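Local atomic coordinates of pyridoxamine 5'-phosphate oxidase-related, FMN-binding protein (Mycobacterium smegmatis, PDB entry 6ECI), a protein that binds flavin-adenine dinucleotide and probably sequesters it, helping mycobacteria withstand hypoxic and oxidative stress. Residues A9-W13 against P119-G124; E75-I81 against T123-F129. All blocks are in the same frame, centred on the assembly; numbering follows the deposited sequence.

Interaction 1. Residues A9-W13 against P119-G124; sequences ATECW and PTQITG. With FAD (flavin-adenine dinucleotide), chain C.
Ile-122 lays its CD1 methyl over one face of the Trp-13 indole, where the carbon stands 3.6 Å from the centroid of the five-membered ring and 18° off the ring normal, geometry that meets the definition of a CH-pi contact. The first torsion explains the reach: CG1 is anti to the backbone N (chi1 -176°), so the longer branch rises from the strand between the indole and Cys-12, whose CB is 3.6 Å from Ile-122 CD1. The shorter branch has its own neighbours, with Ile-122 CG2 3.7 Å from Trp-13 NE1 and 4.2 Å from Ala-9 CB. Pro-119 meets the indole differently, at the edge of the six-membered ring, its CG 3.6 Å from Trp-13 CZ2. In fold terms, this is the N-terminal helix 9-16 packed crosswise on an outer strand of the split beta-barrel of the pyridoxamine 5'-phosphate oxidase family: the segment axes pass 7.7 Å apart at 84°. Between Pro-119 and Ile-122 the chain turns a corner at Thr-120, which together with Gln-121 faces Arg-83 in a classic beta bulge, and this separates the proline's approach from that of the isoleucine. Further along the strand, Gly-124 has no side chain, and Cys-12 SG rests directly against the backbone, 3.5 Å from Gly-124 N. That amide stretch is held in turn by backbone bonding to Leu-7. No hydrogen bond crosses between helix and strand, whereas on the opposite face of the strand Thr-123, whose CB points away from the helix, donates from OG1 to the adenine atom N3A of FAD at 3.0 Å.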
loop_
_atom_site.group_PDB
_atom_site.type_symbol
_atom_site.label_atom_id
_atom_site.label_comp_id
_atom_site.label_asym_id
_atom_site.label_seq_id
_atom_site.Cartn_x
_atom_site.Cartn_y
_atom_site.Cartn_z
ATOM N N ALA B 9 -11.084 -11.494 12.629
ATOM C CA ALA B 9 -9.669 -11.325 12.940
ATOM C C ALA B 9 -8.861 -12.555 12.547
ATOM O O ALA B 9 -7.721 -12.432 12.083
ATOM C CB ALA B 9 -9.488 -11.017 14.424
ATOM N N THR B 10 -9.432 -13.751 12.725
ATOM C CA THR B 10 -8.685 -14.968 12.426
ATOM C C THR B 10 -8.454 -15.133 10.929
ATOM O O THR B 10 -7.449 -15.729 10.522
ATOM C CB THR B 10 -9.408 -16.193 12.998
ATOM O OG1 THR B 10 -8.649 -17.376 12.715
ATOM C CG2 THR B 10 -10.801 -16.336 12.404
ATOM N N GLU B 11 -9.359 -14.613 10.097
ATOM C CA GLU B 11 -9.134 -14.654 8.656
ATOM C C GLU B 11 -8.073 -13.642 8.243
ATOM O O GLU B 11 -7.224 -13.938 7.396
ATOM C CB GLU B 11 -10.445 -14.400 7.910
ATOM C CG GLU B 11 -11.583 -15.325 8.319
ATOM C CD GLU B 11 -12.946 -14.826 7.869
ATOM O OE1 GLU B 11 -13.399 -15.224 6.778
ATOM O OE2 GLU B 11 -13.570 -14.035 8.606
ATOM N N CYS B 12 -8.096 -12.450 8.847
ATOM C CA CYS B 12 -7.152 -11.401 8.474
ATOM C C CYS B 12 -5.714 -11.817 8.769
ATOM O O CYS B 12 -4.835 -11.701 7.907
ATOM C CB CYS B 12 -7.489 -10.104 9.210
ATOM S SG CYS B 12 -9.099 -9.384 8.815
ATOM N N TRP B 13 -5.456 -12.299 9.988
ATOM C CA TRP B 13 -4.089 -12.640 10.370
ATOM C C TRP B 13 -3.529 -13.769 9.516
ATOM O O TRP B 13 -2.320 -13.812 9.262
ATOM C CB TRP B 13 -4.031 -13.011 11.852
ATOM C CG TRP B 13 -4.170 -11.832 12.763
ATOM C CD1 TRP B 13 -5.226 -11.544 13.579
ATOM C CD2 TRP B 13 -3.222 -10.776 12.945
ATOM N NE1 TRP B 13 -4.993 -10.373 14.256
ATOM C CE2 TRP B 13 -3.770 -9.881 13.885
ATOM C CE3 TRP B 13 -1.965 -10.499 12.402
ATOM C CZ2 TRP B 13 -3.101 -8.729 14.298
ATOM C CZ3 TRP B 13 -1.303 -9.357 12.811
ATOM C CH2 TRP B 13 -1.872 -8.485 13.751
ATOM N N PRO B 119 -0.603 -4.517 17.035
ATOM C CA PRO B 119 -1.908 -4.067 16.547
ATOM C C PRO B 119 -2.783 -3.514 17.659
ATOM O O PRO B 119 -2.860 -4.069 18.758
ATOM C CB PRO B 119 -2.516 -5.338 15.945
ATOM C CG PRO B 119 -1.907 -6.432 16.738
ATOM C CD PRO B 119 -0.508 -5.985 17.084
ATOM N N THR B 120 -3.438 -2.397 17.355
ATOM C CA THR B 120 -4.536 -1.880 18.154
ATOM C C THR B 120 -5.892 -2.185 17.528
ATOM O O THR B 120 -6.912 -2.143 18.226
ATOM C CB THR B 120 -4.361 -0.364 18.356
ATOM O OG1 THR B 120 -4.352 -0.064 19.757
ATOM C CG2 THR B 120 -5.460 0.446 17.654
ATOM N N GLN B 121 -5.906 -2.536 16.243
ATOM C CA GLN B 121 -7.116 -2.872 15.509
ATOM C C GLN B 121 -6.704 -3.536 14.202
ATOM O O GLN B 121 -5.734 -3.110 13.570
ATOM C CB GLN B 121 -7.961 -1.621 15.239
ATOM C CG GLN B 121 -9.200 -1.852 14.390
ATOM C CD GLN B 121 -9.911 -0.555 14.043
ATOM O OE1 GLN B 121 -9.302 0.378 13.515
ATOM N NE2 GLN B 121 -11.205 -0.489 14.341
ATOM N N ILE B 122 -7.425 -4.583 13.813
ATOM C CA ILE B 122 -7.232 -5.219 12.515
ATOM C C ILE B 122 -8.598 -5.414 11.873
ATOM O O ILE B 122 -9.546 -5.845 12.537
ATOM C CB ILE B 122 -6.473 -6.558 12.619
ATOM C CG1 ILE B 122 -6.212 -7.133 11.224
ATOM C CG2 ILE B 122 -7.222 -7.561 13.488
ATOM C CD1 ILE B 122 -5.156 -8.223 11.191
ATOM N N THR B 123 -8.705 -5.062 10.592
ATOM C CA THR B 123 -9.938 -5.227 9.835
ATOM C C THR B 123 -9.596 -5.781 8.462
ATOM O O THR B 123 -8.459 -5.681 7.998
ATOM C CB THR B 123 -10.712 -3.908 9.690
ATOM O OG1 THR B 123 -9.864 -2.916 9.102
ATOM C CG2 THR B 123 -11.198 -3.414 11.045
ATOM N N GLY B 124 -10.593 -6.367 7.817
ATOM C CA GLY B 124 -10.386 -6.986 6.519
ATOM C C GLY B 124 -11.664 -7.022 5.716
ATOM O O GLY B 124 -12.763 -7.166 6.262
HETATM P PA FAD C . -16.389 2.047 5.936
HETATM O O1A FAD C . -17.354 0.940 6.150
HETATM O O2A FAD C . -16.906 3.446 6.278
HETATM O O5B FAD C . -15.040 1.787 6.709
HETATM C C5B FAD C . -15.029 1.487 8.121
HETATM C C4B FAD C . -13.676 0.934 8.488
HETATM O O4B FAD C . -13.491 -0.341 7.841
HETATM C C3B FAD C . -12.486 1.771 8.037
HETATM O O3B FAD C . -12.184 2.796 8.978
HETATM C C2B FAD C . -11.365 0.733 7.953
HETATM O O2B FAD C . -10.693 0.556 9.194
HETATM C C1B FAD C . -12.120 -0.538 7.542
HETATM N N9A FAD C . -11.995 -0.864 6.126
HETATM C C8A FAD C . -12.703 -0.327 5.082
HETATM N N7A FAD C . -12.371 -0.803 3.906
HETATM C C5A FAD C . -11.363 -1.721 4.200
HETATM C C6A FAD C . -10.591 -2.565 3.385
HETATM N N6A FAD C . -10.706 -2.640 2.058
HETATM N N1A FAD C . -9.679 -3.356 3.999
HETATM C C2A FAD C . -9.561 -3.294 5.326
HETATM N N3A FAD C . -10.230 -2.532 6.192
HETATM C C4A FAD C . -11.130 -1.761 5.558
HETATM N N1 FAD C . -13.547 0.194 -3.794
HETATM C C2 FAD C . -13.790 0.936 -4.913
HETATM O O2 FAD C . -14.511 1.939 -4.880
HETATM N N3 FAD C . -13.221 0.566 -6.117
HETATM C C4 FAD C . -12.395 -0.519 -6.327
HETATM O O4 FAD C . -11.946 -0.749 -7.450
HETATM C C4X FAD C . -12.144 -1.301 -5.132
HETATM N N5 FAD C . -11.374 -2.349 -5.236
HETATM C C5X FAD C . -11.135 -3.095 -4.091
HETATM C C6 FAD C . -10.317 -4.219 -4.183
HETATM C C7 FAD C . -10.047 -5.001 -3.065
HETATM C C7M FAD C . -9.156 -6.207 -3.201
HETATM C C8 FAD C . -10.606 -4.653 -1.824
HETATM C C8M FAD C . -10.337 -5.479 -0.596
HETATM C C9 FAD C . -11.426 -3.531 -1.728
HETATM C C9A FAD C . -11.693 -2.755 -2.850
HETATM N N10 FAD C . -12.523 -1.617 -2.789
HETATM C C10 FAD C . -12.765 -0.864 -3.910
HETATM C "C1'" FAD C . -13.123 -1.192 -1.518
HETATM C "C2'" FAD C . -12.342 -0.066 -0.848
HETATM O "O2'" FAD C . -10.961 -0.412 -0.761
HETATM C "C3'" FAD C . -12.894 0.171 0.557
HETATM O "O3'" FAD C . -13.141 -1.086 1.174
HETATM C "C4'" FAD C . -14.176 1.000 0.592
HETATM O "O4'" FAD C . -14.002 2.182 -0.192
HETATM C "C5'" FAD C . -14.586 1.361 2.002
HETATM O "O5'" FAD C . -15.858 2.042 1.963
HETATM P P FAD C . -16.866 1.951 3.168
HETATM O O1P FAD C . -17.493 0.554 3.186
HETATM O O2P FAD C . -17.814 3.088 3.148
HETATM O O3P FAD C . -15.911 2.065 4.425
#

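Interaction 2. Residues E75-I81 against T123-F129; sequences EQGWSVI and TGRRFRF. With FAD (flavin-adenine dinucleotide), chain C.
Arg-125 is anchored opposite Ser-79 by a reciprocal pair of backbone hydrogen bonds, and its side chain runs from there along the FAD. CB lies beside the adenine, 3.7 Å from FAD N6A. CG lies over the ring carbons, 3.3 Å from FAD C5A. A bend at chi2 (-75°) then turns the chain along the purine, so that one face of the guanidinium covers the imidazole part, CZ being 3.5 Å from FAD C8A. At the tip the two terminal nitrogens divide the diphosphate: NH2 donates to FAD O1A at 2.8 Å (143° at the hydrogen), and NH1 to FAD O1P at 3.2 Å (164°).

The platform for this is an antiparallel ladder, in which Gly-77 with Phe-127, Ser-79 with Arg-125 and Ile-81 with Thr-123 are hydrogen-bonded pairs, six N-H...O=C bonds in all. The side chains of Ser-79, Ile-81, Thr-123, Arg-125 and Phe-127 share the FAD face of the sheet, and Gly-77 adds only backbone there. Ser-79 OG donates to FAD N1A at 2.8 Å, Ile-81 CG1 packs 3.4 Å from FAD C2A, and the Phe-127 ring sets a face over the isoalloxazine, with CG 3.4 Å from FAD C9A. Pro-36 and Asn-38 of the second subunit also bond the cofactor. The adenine is therefore held through two ring nitrogens, N1A by Ser-79 and N3A by Thr-123, and by apolar cover, while one arginine, touching both phosphates, probably offsets much of their negative charge.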
loop_
_atom_site.group_PDB
_atom_site.type_symbol
_atom_site.label_atom_id
_atom_site.label_comp_id
_atom_site.label_asym_id
_atom_site.label_seq_id
_atom_site.Cartn_x
_atom_site.Cartn_y
_atom_site.Cartn_z
ATOM N N GLU B 75 -11.429 -12.887 -10.292
ATOM C CA GLU B 75 -12.783 -12.737 -9.769
ATOM C C GLU B 75 -12.829 -11.837 -8.536
ATOM O O GLU B 75 -13.497 -10.801 -8.553
ATOM C CB GLU B 75 -13.382 -14.115 -9.465
ATOM C CG GLU B 75 -13.641 -14.947 -10.713
ATOM C CD GLU B 75 -14.452 -16.196 -10.431
ATOM O OE1 GLU B 75 -15.266 -16.582 -11.295
ATOM O OE2 GLU B 75 -14.273 -16.796 -9.350
ATOM N N GLN B 76 -12.121 -12.201 -7.471
ATOM C CA GLN B 76 -12.258 -11.503 -6.200
ATOM C C GLN B 76 -10.897 -11.117 -5.635
ATOM O O GLN B 76 -9.842 -11.502 -6.143
ATOM C CB GLN B 76 -13.018 -12.360 -5.180
ATOM C CG GLN B 76 -14.525 -12.237 -5.264
ATOM C CD GLN B 76 -15.229 -13.055 -4.202
ATOM O OE1 GLN B 76 -14.909 -14.225 -3.996
ATOM N NE2 GLN B 76 -16.190 -12.444 -3.519
ATOM N N GLY B 77 -10.945 -10.340 -4.553
ATOM C CA GLY B 77 -9.751 -9.938 -3.839
ATOM C C GLY B 77 -10.078 -9.673 -2.387
ATOM O O GLY B 77 -11.241 -9.668 -1.977
ATOM N N TRP B 78 -9.023 -9.458 -1.604
ATOM C CA TRP B 78 -9.147 -9.167 -0.184
ATOM C C TRP B 78 -8.086 -8.148 0.196
ATOM O O TRP B 78 -7.103 -7.952 -0.521
ATOM C CB TRP B 78 -8.990 -10.430 0.677
ATOM C CG TRP B 78 -7.646 -11.072 0.506
ATOM C CD1 TRP B 78 -7.328 -12.081 -0.349
ATOM C CD2 TRP B 78 -6.433 -10.728 1.191
ATOM N NE1 TRP B 78 -5.996 -12.394 -0.236
ATOM C CE2 TRP B 78 -5.425 -11.576 0.702
ATOM C CE3 TRP B 78 -6.106 -9.789 2.174
ATOM C CZ2 TRP B 78 -4.110 -11.514 1.160
ATOM C CZ3 TRP B 78 -4.801 -9.725 2.624
ATOM C CH2 TRP B 78 -3.819 -10.584 2.119
ATOM N N SER B 79 -8.287 -7.505 1.345
ATOM C CA SER B 79 -7.271 -6.631 1.905
ATOM C C SER B 79 -7.420 -6.609 3.417
ATOM O O SER B 79 -8.514 -6.803 3.951
ATOM C CB SER B 79 -7.360 -5.210 1.344
ATOM O OG SER B 79 -8.521 -4.552 1.808
ATOM N N VAL B 80 -6.302 -6.377 4.098
ATOM C CA VAL B 80 -6.252 -6.308 5.553
ATOM C C VAL B 80 -5.532 -5.024 5.937
ATOM O O VAL B 80 -4.489 -4.698 5.358
ATOM C CB VAL B 80 -5.541 -7.537 6.156
ATOM C CG1 VAL B 80 -5.303 -7.352 7.644
ATOM C CG2 VAL B 80 -6.354 -8.793 5.904
ATOM N N ILE B 81 -6.095 -4.290 6.895
ATOM C CA ILE B 81 -5.496 -3.066 7.413
ATOM C C ILE B 81 -5.294 -3.224 8.913
ATOM O O ILE B 81 -6.233 -3.569 9.640
ATOM C CB ILE B 81 -6.361 -1.828 7.109
ATOM C CG1 ILE B 81 -6.556 -1.664 5.603
ATOM C CG2 ILE B 81 -5.717 -0.577 7.681
ATOM C CD1 ILE B 81 -7.502 -0.545 5.235
ATOM N N THR B 123 -8.705 -5.062 10.592
ATOM C CA THR B 123 -9.938 -5.227 9.835
ATOM C C THR B 123 -9.596 -5.781 8.462
ATOM O O THR B 123 -8.459 -5.681 7.998
ATOM C CB THR B 123 -10.712 -3.908 9.690
ATOM O OG1 THR B 123 -9.864 -2.916 9.102
ATOM C CG2 THR B 123 -11.198 -3.414 11.045
ATOM N N GLY B 124 -10.593 -6.367 7.817
ATOM C CA GLY B 124 -10.386 -6.986 6.519
ATOM C C GLY B 124 -11.664 -7.022 5.716
ATOM O O GLY B 124 -12.763 -7.166 6.262
ATOM N N ARG B 125 -11.517 -6.898 4.400
ATOM C CA ARG B 125 -12.651 -6.878 3.491
ATOM C C ARG B 125 -12.411 -7.838 2.339
ATOM O O ARG B 125 -11.274 -8.068 1.925
ATOM C CB ARG B 125 -12.905 -5.476 2.922
ATOM C CG ARG B 125 -13.282 -4.435 3.953
ATOM C CD ARG B 125 -14.706 -4.596 4.435
ATOM N NE ARG B 125 -15.066 -3.517 5.345
ATOM C CZ ARG B 125 -15.589 -2.361 4.954
ATOM N NH1 ARG B 125 -15.817 -2.142 3.666
ATOM N NH2 ARG B 125 -15.884 -1.426 5.848
ATOM N N ARG B 126 -13.502 -8.396 1.832
ATOM C CA ARG B 126 -13.504 -9.135 0.581
ATOM C C ARG B 126 -14.252 -8.304 -0.452
ATOM O O ARG B 126 -15.276 -7.691 -0.139
ATOM C CB ARG B 126 -14.153 -10.510 0.761
ATOM C CG ARG B 126 -14.087 -11.405 -0.461
ATOM C CD ARG B 126 -14.528 -12.818 -0.121
ATOM N NE ARG B 126 -15.954 -12.885 0.192
ATOM C CZ ARG B 126 -16.499 -13.770 1.022
ATOM N NH1 ARG B 126 -15.739 -14.675 1.626
ATOM N NH2 ARG B 126 -17.807 -13.752 1.246
ATOM N N PHE B 127 -13.725 -8.257 -1.674
ATOM C CA PHE B 127 -14.278 -7.434 -2.743
ATOM C C PHE B 127 -14.425 -8.281 -4.000
ATOM O O PHE B 127 -13.630 -9.193 -4.236
ATOM C CB PHE B 127 -13.382 -6.221 -3.004
ATOM C CG PHE B 127 -14.078 -5.085 -3.683
ATOM C CD1 PHE B 127 -14.859 -4.208 -2.960
ATOM C CD2 PHE B 127 -13.930 -4.877 -5.044
ATOM C CE1 PHE B 127 -15.496 -3.153 -3.580
ATOM C CE2 PHE B 127 -14.563 -3.823 -5.670
ATOM C CZ PHE B 127 -15.347 -2.959 -4.937
ATOM N N ARG B 128 -15.445 -7.977 -4.812
ATOM C CA ARG B 128 -15.819 -8.851 -5.920
ATOM C C ARG B 128 -15.602 -8.240 -7.300
ATOM O O ARG B 128 -15.179 -8.961 -8.198
ATOM C CB ARG B 128 -17.290 -9.296 -5.750
ATOM C CG ARG B 128 -18.179 -9.579 -6.987
ATOM C CD ARG B 128 -17.744 -10.765 -7.865
ATOM N NE ARG B 128 -16.913 -10.269 -8.956
ATOM C CZ ARG B 128 -16.519 -10.955 -10.025
ATOM N NH1 ARG B 128 -16.854 -12.228 -10.185
ATOM N NH2 ARG B 128 -15.772 -10.346 -10.938
ATOM N N PHE B 129 -15.820 -6.939 -7.485
ATOM C CA PHE B 129 -15.929 -6.349 -8.821
ATOM C C PHE B 129 -17.066 -7.009 -9.593
ATOM O O PHE B 129 -16.828 -7.953 -10.351
ATOM C CB PHE B 129 -14.648 -6.477 -9.670
ATOM C CG PHE B 129 -13.355 -6.464 -8.894
ATOM C CD1 PHE B 129 -12.822 -5.273 -8.446
ATOM C CD2 PHE B 129 -12.628 -7.631 -8.695
ATOM C CE1 PHE B 129 -11.623 -5.246 -7.766
ATOM C CE2 PHE B 129 -11.428 -7.612 -8.011
ATOM C CZ PHE B 129 -10.923 -6.416 -7.549
HETATM P PA FAD C . -16.389 2.047 5.936
HETATM O O1A FAD C . -17.354 0.940 6.150
HETATM O O2A FAD C . -16.906 3.446 6.278
HETATM O O5B FAD C . -15.040 1.787 6.709
HETATM C C5B FAD C . -15.029 1.487 8.121
HETATM C C4B FAD C . -13.676 0.934 8.488
HETATM O O4B FAD C . -13.491 -0.341 7.841
HETATM C C3B FAD C . -12.486 1.771 8.037
HETATM O O3B FAD C . -12.184 2.796 8.978
HETATM C C2B FAD C . -11.365 0.733 7.953
HETATM O O2B FAD C . -10.693 0.556 9.194
HETATM C C1B FAD C . -12.120 -0.538 7.542
HETATM N N9A FAD C . -11.995 -0.864 6.126
HETATM C C8A FAD C . -12.703 -0.327 5.082
HETATM N N7A FAD C . -12.371 -0.803 3.906
HETATM C C5A FAD C . -11.363 -1.721 4.200
HETATM C C6A FAD C . -10.591 -2.565 3.385
HETATM N N6A FAD C . -10.706 -2.640 2.058
HETATM N N1A FAD C . -9.679 -3.356 3.999
HETATM C C2A FAD C . -9.561 -3.294 5.326
HETATM N N3A FAD C . -10.230 -2.532 6.192
HETATM C C4A FAD C . -11.130 -1.761 5.558
HETATM N N1 FAD C . -13.547 0.194 -3.794
HETATM C C2 FAD C . -13.790 0.936 -4.913
HETATM O O2 FAD C . -14.511 1.939 -4.880
HETATM N N3 FAD C . -13.221 0.566 -6.117
HETATM C C4 FAD C . -12.395 -0.519 -6.327
HETATM O O4 FAD C . -11.946 -0.749 -7.450
HETATM C C4X FAD C . -12.144 -1.301 -5.132
HETATM N N5 FAD C . -11.374 -2.349 -5.236
HETATM C C5X FAD C . -11.135 -3.095 -4.091
HETATM C C6 FAD C . -10.317 -4.219 -4.183
HETATM C C7 FAD C . -10.047 -5.001 -3.065
HETATM C C7M FAD C . -9.156 -6.207 -3.201
HETATM C C8 FAD C . -10.606 -4.653 -1.824
HETATM C C8M FAD C . -10.337 -5.479 -0.596
HETATM C C9 FAD C . -11.426 -3.531 -1.728
HETATM C C9A FAD C . -11.693 -2.755 -2.850
HETATM N N10 FAD C . -12.523 -1.617 -2.789
HETATM C C10 FAD C . -12.765 -0.864 -3.910
HETATM C "C1'" FAD C . -13.123 -1.192 -1.518
HETATM C "C2'" FAD C . -12.342 -0.066 -0.848
HETATM O "O2'" FAD C . -10.961 -0.412 -0.761
HETATM C "C3'" FAD C . -12.894 0.171 0.557
HETATM O "O3'" FAD C . -13.141 -1.086 1.174
HETATM C "C4'" FAD C . -14.176 1.000 0.592
HETATM O "O4'" FAD C . -14.002 2.182 -0.192
HETATM C "C5'" FAD C . -14.586 1.361 2.002
HETATM O "O5'" FAD C . -15.858 2.042 1.963
HETATM P P FAD C . -16.866 1.951 3.168
HETATM O O1P FAD C . -17.493 0.554 3.186
HETATM O O2P FAD C . -17.814 3.088 3.148
HETATM O O3P FAD C . -15.911 2.065 4.425
HETATM O O HOH W 1 -7.887 -1.557 10.456
#

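Overall arrangement
The two contacts have centres 13 Å apart and lie on the same side of the chain's centre. Their segments interleave in sequence, helix 9-16 first, then strand 77-88, then strand 121-127, which serves both and brings Thr-123 and Gly-124 to each. Interaction 1 sets the helix on one face of this part of the sheet; interaction 2 pairs the strand with its neighbour and presents the other face to FAD. Val-80 joins them: its CG1 is 3.7 Å from Ile-122 CD1, and its CG2 is 3.7 Å from Cys-12 CB. One strand thus has a helix-covered side and a cofactor side, with the second subunit completing the FAD site.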